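Local coordinates for leucine aminopeptidase 2 (Saccharomyces cerevisiae, PDB 2XQ0), which cleaves preferentially di- and tripeptides as a zinc-dependent aminopeptidase of the M1 family, with a low epoxide hydrolase activity in vitro, at residues W481-R495 / W533-Y547. Sequence-based numbering, arbitrary orientation.
Sequences WVEMAQHLKTTEDFR and WAKFPVASRALLDIY
The indole of W481 meets L543 over one face, where methyl CD2 stands 3.3 Å from the centroid of the six-membered ring, and Y547 at its edge; F498 also stacks on it. The packing illustrates knobs-into-holes in the helical C-terminal region of the leukotriene A4 hydrolase type: as a knob, W481 from the end of helix 469-484 fills a hole on helix 537-546 made by A539, A542, L543 and I546. The in-plane N-H is spent as well, since NE1 donates an almost straight bond (171°) to Y547 OH at 3.0 Å, and that hydroxyl is also hydrogen-bonded to D502 OD2. The two rings lie rim to rim, with planes 65° apart. Were W481 an alanine, the hole would probably lose its filling, the L543 methyl its ring and Y547 OH its indole donor.

F494, on helix 491-497, is sandwiched: A539 CA lies over one face, offset toward the rim, and L488 CB over the centre of the other, with K489 O at the edge, while A539 CB reaches ring atom CZ at 3.2 Å. The short axes of 491-495 and 537-546 pass 9.5 Å apart, at -48°, with the A542 methyl against F494 CB. Nearer the start of helix 537-546, A485 CB packs 3.8 Å from W533 CZ3 and also against F536. The turn before helix 491-497 is fastened by a capping box between T490 and D493, and V538 CG1 abuts it beside T491. Toward solvent, a bend in the R495 chain brings NE to D545 OD2, a weak, salt-bridging hydrogen bond of 3.5 Å at the guanidinium edge.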
loop_
_atom_site.group_PDB
_atom_site.type_symbol
_atom_site.label_atom_id
_atom_site.label_comp_id
_atom_site.label_asym_id
_atom_site.label_seq_id
_atom_site.Cartn_x
_atom_site.Cartn_y
_atom_site.Cartn_z
ATOM N N TRP A 481 29.879 -15.393 -8.121
ATOM C CA TRP A 481 30.246 -14.169 -8.828
ATOM C C TRP A 481 31.197 -13.322 -8.011
ATOM O O TRP A 481 32.168 -12.793 -8.547
ATOM C CB TRP A 481 29.013 -13.342 -9.225
ATOM C CG TRP A 481 28.553 -13.669 -10.603
ATOM C CD1 TRP A 481 27.541 -14.520 -10.958
ATOM C CD2 TRP A 481 29.133 -13.200 -11.823
ATOM N NE1 TRP A 481 27.435 -14.582 -12.332
ATOM C CE2 TRP A 481 28.407 -13.783 -12.883
ATOM C CE3 TRP A 481 30.198 -12.343 -12.123
ATOM C CZ2 TRP A 481 28.708 -13.526 -14.218
ATOM C CZ3 TRP A 481 30.487 -12.086 -13.439
ATOM C CH2 TRP A 481 29.750 -12.676 -14.474
ATOM N N VAL A 482 30.918 -13.175 -6.718
ATOM C CA VAL A 482 31.789 -12.362 -5.872
ATOM C C VAL A 482 33.203 -12.924 -5.860
ATOM O O VAL A 482 34.184 -12.177 -5.899
ATOM C CB VAL A 482 31.244 -12.234 -4.430
ATOM C CG1 VAL A 482 32.263 -11.540 -3.546
ATOM C CG2 VAL A 482 29.942 -11.442 -4.427
ATOM N N GLU A 483 33.300 -14.250 -5.829
ATOM C CA GLU A 483 34.585 -14.935 -5.756
ATOM C C GLU A 483 35.359 -14.820 -7.068
ATOM O O GLU A 483 36.533 -14.461 -7.079
ATOM C CB GLU A 483 34.361 -16.417 -5.419
ATOM C CG GLU A 483 35.520 -17.083 -4.674
ATOM C CD GLU A 483 35.643 -16.604 -3.229
ATOM O OE1 GLU A 483 35.058 -15.549 -2.890
ATOM O OE2 GLU A 483 36.323 -17.284 -2.431
ATOM N N MET A 484 34.687 -15.138 -8.170
ATOM C CA MET A 484 35.311 -15.186 -9.483
ATOM C C MET A 484 35.755 -13.813 -9.990
ATOM O O MET A 484 36.656 -13.710 -10.822
ATOM C CB MET A 484 34.370 -15.859 -10.482
ATOM C CG MET A 484 34.139 -17.331 -10.179
ATOM S SD MET A 484 35.703 -18.238 -10.132
ATOM C CE MET A 484 35.304 -19.511 -8.920
ATOM N N ALA A 485 35.116 -12.770 -9.474
ATOM C CA ALA A 485 35.451 -11.392 -9.821
ATOM C C ALA A 485 36.895 -11.074 -9.431
ATOM O O ALA A 485 37.531 -10.199 -10.025
ATOM C CB ALA A 485 34.497 -10.437 -9.122
ATOM N N GLN A 486 37.401 -11.794 -8.429
ATOM C CA GLN A 486 38.749 -11.577 -7.910
ATOM C C GLN A 486 39.738 -12.564 -8.522
ATOM O O GLN A 486 40.934 -12.506 -8.256
ATOM C CB GLN A 486 38.759 -11.719 -6.384
ATOM C CG GLN A 486 37.700 -10.870 -5.663
ATOM C CD GLN A 486 37.297 -11.477 -4.332
ATOM O OE1 GLN A 486 36.113 -11.593 -4.025
ATOM N NE2 GLN A 486 38.284 -11.895 -3.546
ATOM N N HIS A 487 39.234 -13.480 -9.335
ATOM C CA HIS A 487 40.089 -14.522 -9.887
ATOM C C HIS A 487 40.173 -14.441 -11.408
ATOM O O HIS A 487 41.263 -14.457 -11.968
ATOM C CB HIS A 487 39.628 -15.912 -9.430
ATOM C CG HIS A 487 39.706 -16.121 -7.945
ATOM N ND1 HIS A 487 40.513 -15.361 -7.124
ATOM C CD2 HIS A 487 39.084 -17.013 -7.136
ATOM C CE1 HIS A 487 40.378 -15.770 -5.875
ATOM N NE2 HIS A 487 39.514 -16.769 -5.855
ATOM N N LEU A 488 39.026 -14.350 -12.073
ATOM C CA LEU A 488 39.009 -14.259 -13.530
ATOM C C LEU A 488 39.405 -12.851 -13.951
ATOM O O LEU A 488 39.114 -11.883 -13.250
ATOM C CB LEU A 488 37.629 -14.635 -14.094
ATOM C CG LEU A 488 37.102 -15.985 -13.594
ATOM C CD1 LEU A 488 35.821 -16.418 -14.303
ATOM C CD2 LEU A 488 38.171 -17.053 -13.740
ATOM N N LYS A 489 40.073 -12.731 -15.087
ATOM C CA LYS A 489 40.535 -11.417 -15.529
ATOM C C LYS A 489 39.831 -10.957 -16.794
ATOM O O LYS A 489 39.153 -9.929 -16.799
ATOM C CB LYS A 489 42.058 -11.404 -15.707
ATOM C CG LYS A 489 42.815 -11.467 -14.386
ATOM C CD LYS A 489 42.312 -10.385 -13.433
ATOM C CE LYS A 489 42.025 -10.934 -12.037
ATOM N NZ LYS A 489 41.234 -9.968 -11.212
ATOM N N THR A 490 39.976 -11.736 -17.859
ATOM C CA THR A 490 39.388 -11.390 -19.144
ATOM C C THR A 490 37.965 -11.907 -19.272
ATOM O O THR A 490 37.593 -12.900 -18.647
ATOM C CB THR A 490 40.207 -11.970 -20.310
ATOM O OG1 THR A 490 39.865 -13.349 -20.494
ATOM C CG2 THR A 490 41.699 -11.842 -20.035
ATOM N N THR A 491 37.179 -11.224 -20.101
ATOM C CA THR A 491 35.789 -11.593 -20.363
ATOM C C THR A 491 35.708 -13.043 -20.804
ATOM O O THR A 491 34.775 -13.772 -20.447
ATOM C CB THR A 491 35.188 -10.718 -21.479
ATOM O OG1 THR A 491 35.540 -9.351 -21.253
ATOM C CG2 THR A 491 33.673 -10.856 -21.520
ATOM N N GLU A 492 36.691 -13.446 -21.601
ATOM C CA GLU A 492 36.809 -14.823 -22.046
ATOM C C GLU A 492 36.809 -15.775 -20.854
ATOM O O GLU A 492 36.139 -16.806 -20.886
ATOM C CB GLU A 492 38.083 -14.990 -22.878
ATOM C CG GLU A 492 38.740 -16.347 -22.773
ATOM C CD GLU A 492 40.159 -16.331 -23.297
ATOM O OE1 GLU A 492 40.547 -15.318 -23.915
ATOM O OE2 GLU A 492 40.886 -17.324 -23.088
ATOM N N ASP A 493 37.562 -15.428 -19.810
ATOM C CA ASP A 493 37.627 -16.242 -18.592
ATOM C C ASP A 493 36.218 -16.390 -18.025
ATOM O O ASP A 493 35.764 -17.490 -17.700
ATOM C CB ASP A 493 38.549 -15.592 -17.542
ATOM C CG ASP A 493 40.043 -15.725 -17.887
ATOM O OD1 ASP A 493 40.402 -16.653 -18.642
ATOM O OD2 ASP A 493 40.860 -14.906 -17.394
ATOM N N PHE A 494 35.519 -15.270 -17.938
ATOM C CA PHE A 494 34.191 -15.259 -17.354
ATOM C C PHE A 494 33.195 -16.131 -18.119
ATOM O O PHE A 494 32.383 -16.830 -17.513
ATOM C CB PHE A 494 33.688 -13.823 -17.211
ATOM C CG PHE A 494 34.293 -13.096 -16.044
ATOM C CD1 PHE A 494 35.374 -12.255 -16.217
ATOM C CD2 PHE A 494 33.790 -13.274 -14.767
ATOM C CE1 PHE A 494 35.930 -11.592 -15.143
ATOM C CE2 PHE A 494 34.348 -12.613 -13.690
ATOM C CZ PHE A 494 35.414 -11.774 -13.878
ATOM N N ARG A 495 33.261 -16.097 -19.445
ATOM C CA ARG A 495 32.343 -16.885 -20.265
ATOM C C ARG A 495 32.582 -18.381 -20.084
ATOM O O ARG A 495 31.677 -19.188 -20.280
ATOM C CB ARG A 495 32.466 -16.509 -21.745
ATOM C CG ARG A 495 32.055 -15.089 -22.055
ATOM C CD ARG A 495 31.324 -15.021 -23.379
ATOM N NE ARG A 495 31.329 -13.674 -23.940
ATOM C CZ ARG A 495 32.252 -13.223 -24.784
ATOM N NH1 ARG A 495 33.246 -14.016 -25.166
ATOM N NH2 ARG A 495 32.182 -11.983 -25.248
ATOM N N TRP A 533 32.373 -3.512 -6.675
ATOM C CA TRP A 533 32.322 -3.953 -8.058
ATOM C C TRP A 533 32.930 -2.933 -9.016
ATOM O O TRP A 533 33.253 -3.268 -10.161
ATOM C CB TRP A 533 30.862 -4.196 -8.454
ATOM C CG TRP A 533 30.335 -5.495 -7.970
ATOM C CD1 TRP A 533 29.549 -5.710 -6.873
ATOM C CD2 TRP A 533 30.552 -6.770 -8.569
ATOM N NE1 TRP A 533 29.256 -7.051 -6.759
ATOM C CE2 TRP A 533 29.869 -7.724 -7.786
ATOM C CE3 TRP A 533 31.261 -7.202 -9.697
ATOM C CZ2 TRP A 533 29.877 -9.083 -8.093
ATOM C CZ3 TRP A 533 31.264 -8.551 -10.001
ATOM C CH2 TRP A 533 30.575 -9.476 -9.203
ATOM N N ALA A 534 33.075 -1.687 -8.565
ATOM C CA ALA A 534 33.637 -0.668 -9.433
ATOM C C ALA A 534 35.017 -1.072 -9.943
ATOM O O ALA A 534 35.425 -0.661 -11.029
ATOM C CB ALA A 534 33.698 0.683 -8.721
ATOM N N LYS A 535 35.721 -1.900 -9.174
ATOM C CA LYS A 535 37.113 -2.221 -9.480
ATOM C C LYS A 535 37.256 -3.511 -10.289
ATOM O O LYS A 535 38.368 -3.973 -10.550
ATOM C CB LYS A 535 37.943 -2.280 -8.194
ATOM C CG LYS A 535 37.328 -3.121 -7.083
ATOM C CD LYS A 535 38.199 -3.134 -5.829
ATOM C CE LYS A 535 37.659 -4.114 -4.790
ATOM N NZ LYS A 535 38.519 -4.197 -3.576
ATOM N N PHE A 536 36.127 -4.073 -10.705
ATOM C CA PHE A 536 36.138 -5.266 -11.544
ATOM C C PHE A 536 35.252 -5.103 -12.769
ATOM O O PHE A 536 34.441 -5.984 -13.060
ATOM C CB PHE A 536 35.680 -6.484 -10.740
ATOM C CG PHE A 536 36.481 -6.710 -9.489
ATOM C CD1 PHE A 536 35.959 -6.377 -8.247
ATOM C CD2 PHE A 536 37.763 -7.235 -9.555
ATOM C CE1 PHE A 536 36.696 -6.571 -7.092
ATOM C CE2 PHE A 536 38.507 -7.441 -8.403
ATOM C CZ PHE A 536 37.971 -7.105 -7.169
ATOM N N PRO A 537 35.410 -3.979 -13.494
ATOM C CA PRO A 537 34.589 -3.638 -14.664
ATOM C C PRO A 537 34.422 -4.787 -15.669
ATOM O O PRO A 537 33.341 -4.923 -16.244
ATOM C CB PRO A 537 35.346 -2.461 -15.306
ATOM C CG PRO A 537 36.691 -2.429 -14.649
ATOM C CD PRO A 537 36.483 -2.991 -13.284
ATOM N N VAL A 538 35.461 -5.595 -15.873
ATOM C CA VAL A 538 35.373 -6.737 -16.788
ATOM C C VAL A 538 34.335 -7.740 -16.292
ATOM O O VAL A 538 33.545 -8.273 -17.074
ATOM C CB VAL A 538 36.743 -7.421 -16.983
ATOM C CG1 VAL A 538 36.664 -8.503 -18.054
ATOM C CG2 VAL A 538 37.773 -6.396 -17.367
ATOM N N ALA A 539 34.322 -7.973 -14.982
ATOM C CA ALA A 539 33.332 -8.854 -14.363
ATOM C C ALA A 539 31.919 -8.271 -14.406
ATOM O O ALA A 539 30.950 -8.967 -14.737
ATOM C CB ALA A 539 33.740 -9.178 -12.922
ATOM N N SER A 540 31.786 -6.994 -14.067
ATOM C CA SER A 540 30.459 -6.403 -14.002
ATOM C C SER A 540 29.885 -6.272 -15.413
ATOM O O SER A 540 28.703 -6.528 -15.642
ATOM C CB SER A 540 30.492 -5.062 -13.270
ATOM O OG SER A 540 31.403 -4.185 -13.892
ATOM N N ARG A 541 30.736 -5.900 -16.358
ATOM C CA ARG A 541 30.362 -5.878 -17.774
ATOM C C ARG A 541 30.058 -7.277 -18.336
ATOM O O ARG A 541 29.108 -7.449 -19.103
ATOM C CB ARG A 541 31.439 -5.165 -18.613
ATOM C CG ARG A 541 31.527 -3.669 -18.336
ATOM C CD ARG A 541 32.617 -2.992 -19.152
ATOM N NE ARG A 541 32.415 -1.545 -19.245
ATOM C CZ ARG A 541 32.907 -0.657 -18.385
ATOM N NH1 ARG A 541 33.638 -1.055 -17.355
ATOM N NH2 ARG A 541 32.667 0.636 -18.557
ATOM N N ALA A 542 30.862 -8.271 -17.954
ATOM C CA ALA A 542 30.617 -9.661 -18.351
ATOM C C ALA A 542 29.277 -10.166 -17.805
ATOM O O ALA A 542 28.535 -10.855 -18.507
ATOM C CB ALA A 542 31.755 -10.568 -17.886
ATOM N N LEU A 543 28.990 -9.824 -16.548
ATOM C CA LEU A 543 27.711 -10.147 -15.907
ATOM C C LEU A 543 26.568 -9.748 -16.837
ATOM O O LEU A 543 25.776 -10.581 -17.282
ATOM C CB LEU A 543 27.586 -9.378 -14.580
ATOM C CG LEU A 543 26.499 -9.694 -13.538
ATOM C CD1 LEU A 543 25.115 -9.862 -14.150
ATOM C CD2 LEU A 543 26.862 -10.898 -12.683
ATOM N N LEU A 544 26.507 -8.456 -17.133
ATOM C CA LEU A 544 25.430 -7.886 -17.938
ATOM C C LEU A 544 25.358 -8.532 -19.316
ATOM O O LEU A 544 24.268 -8.757 -19.847
ATOM C CB LEU A 544 25.619 -6.376 -18.076
ATOM C CG LEU A 544 25.298 -5.496 -16.866
ATOM C CD1 LEU A 544 25.976 -5.984 -15.601
ATOM C CD2 LEU A 544 25.700 -4.060 -17.158
ATOM N N ASP A 545 26.526 -8.823 -19.887
ATOM C CA ASP A 545 26.603 -9.468 -21.195
ATOM C C ASP A 545 26.032 -10.889 -21.187
ATOM O O ASP A 545 25.089 -11.195 -21.919
ATOM C CB ASP A 545 28.051 -9.492 -21.686
ATOM C CG ASP A 545 28.225 -10.327 -22.933
ATOM O OD1 ASP A 545 27.298 -10.334 -23.771
ATOM O OD2 ASP A 545 29.288 -10.976 -23.073
ATOM N N ILE A 546 26.612 -11.748 -20.355
ATOM C CA ILE A 546 26.223 -13.152 -20.281
ATOM C C ILE A 546 24.741 -13.313 -19.963
ATOM O O ILE A 546 24.084 -14.238 -20.451
ATOM C CB ILE A 546 27.052 -13.892 -19.209
ATOM C CG1 ILE A 546 28.514 -14.031 -19.663
ATOM C CG2 ILE A 546 26.446 -15.260 -18.907
ATOM C CD1 ILE A 546 29.491 -14.213 -18.514
ATOM N N TYR A 547 24.222 -12.402 -19.143
ATOM C CA TYR A 547 22.847 -12.486 -18.661
ATOM C C TYR A 547 21.928 -11.492 -19.367
ATOM O O TYR A 547 20.869 -11.158 -18.849
ATOM C CB TYR A 547 22.804 -12.233 -17.147
ATOM C CG TYR A 547 23.562 -13.259 -16.325
ATOM C CD1 TYR A 547 24.312 -12.886 -15.211
ATOM C CD2 TYR A 547 23.530 -14.604 -16.670
ATOM C CE1 TYR A 547 25.002 -13.844 -14.453
ATOM C CE2 TYR A 547 24.211 -15.554 -15.931
ATOM C CZ TYR A 547 24.947 -15.179 -14.825
ATOM O OH TYR A 547 25.619 -16.156 -14.103
#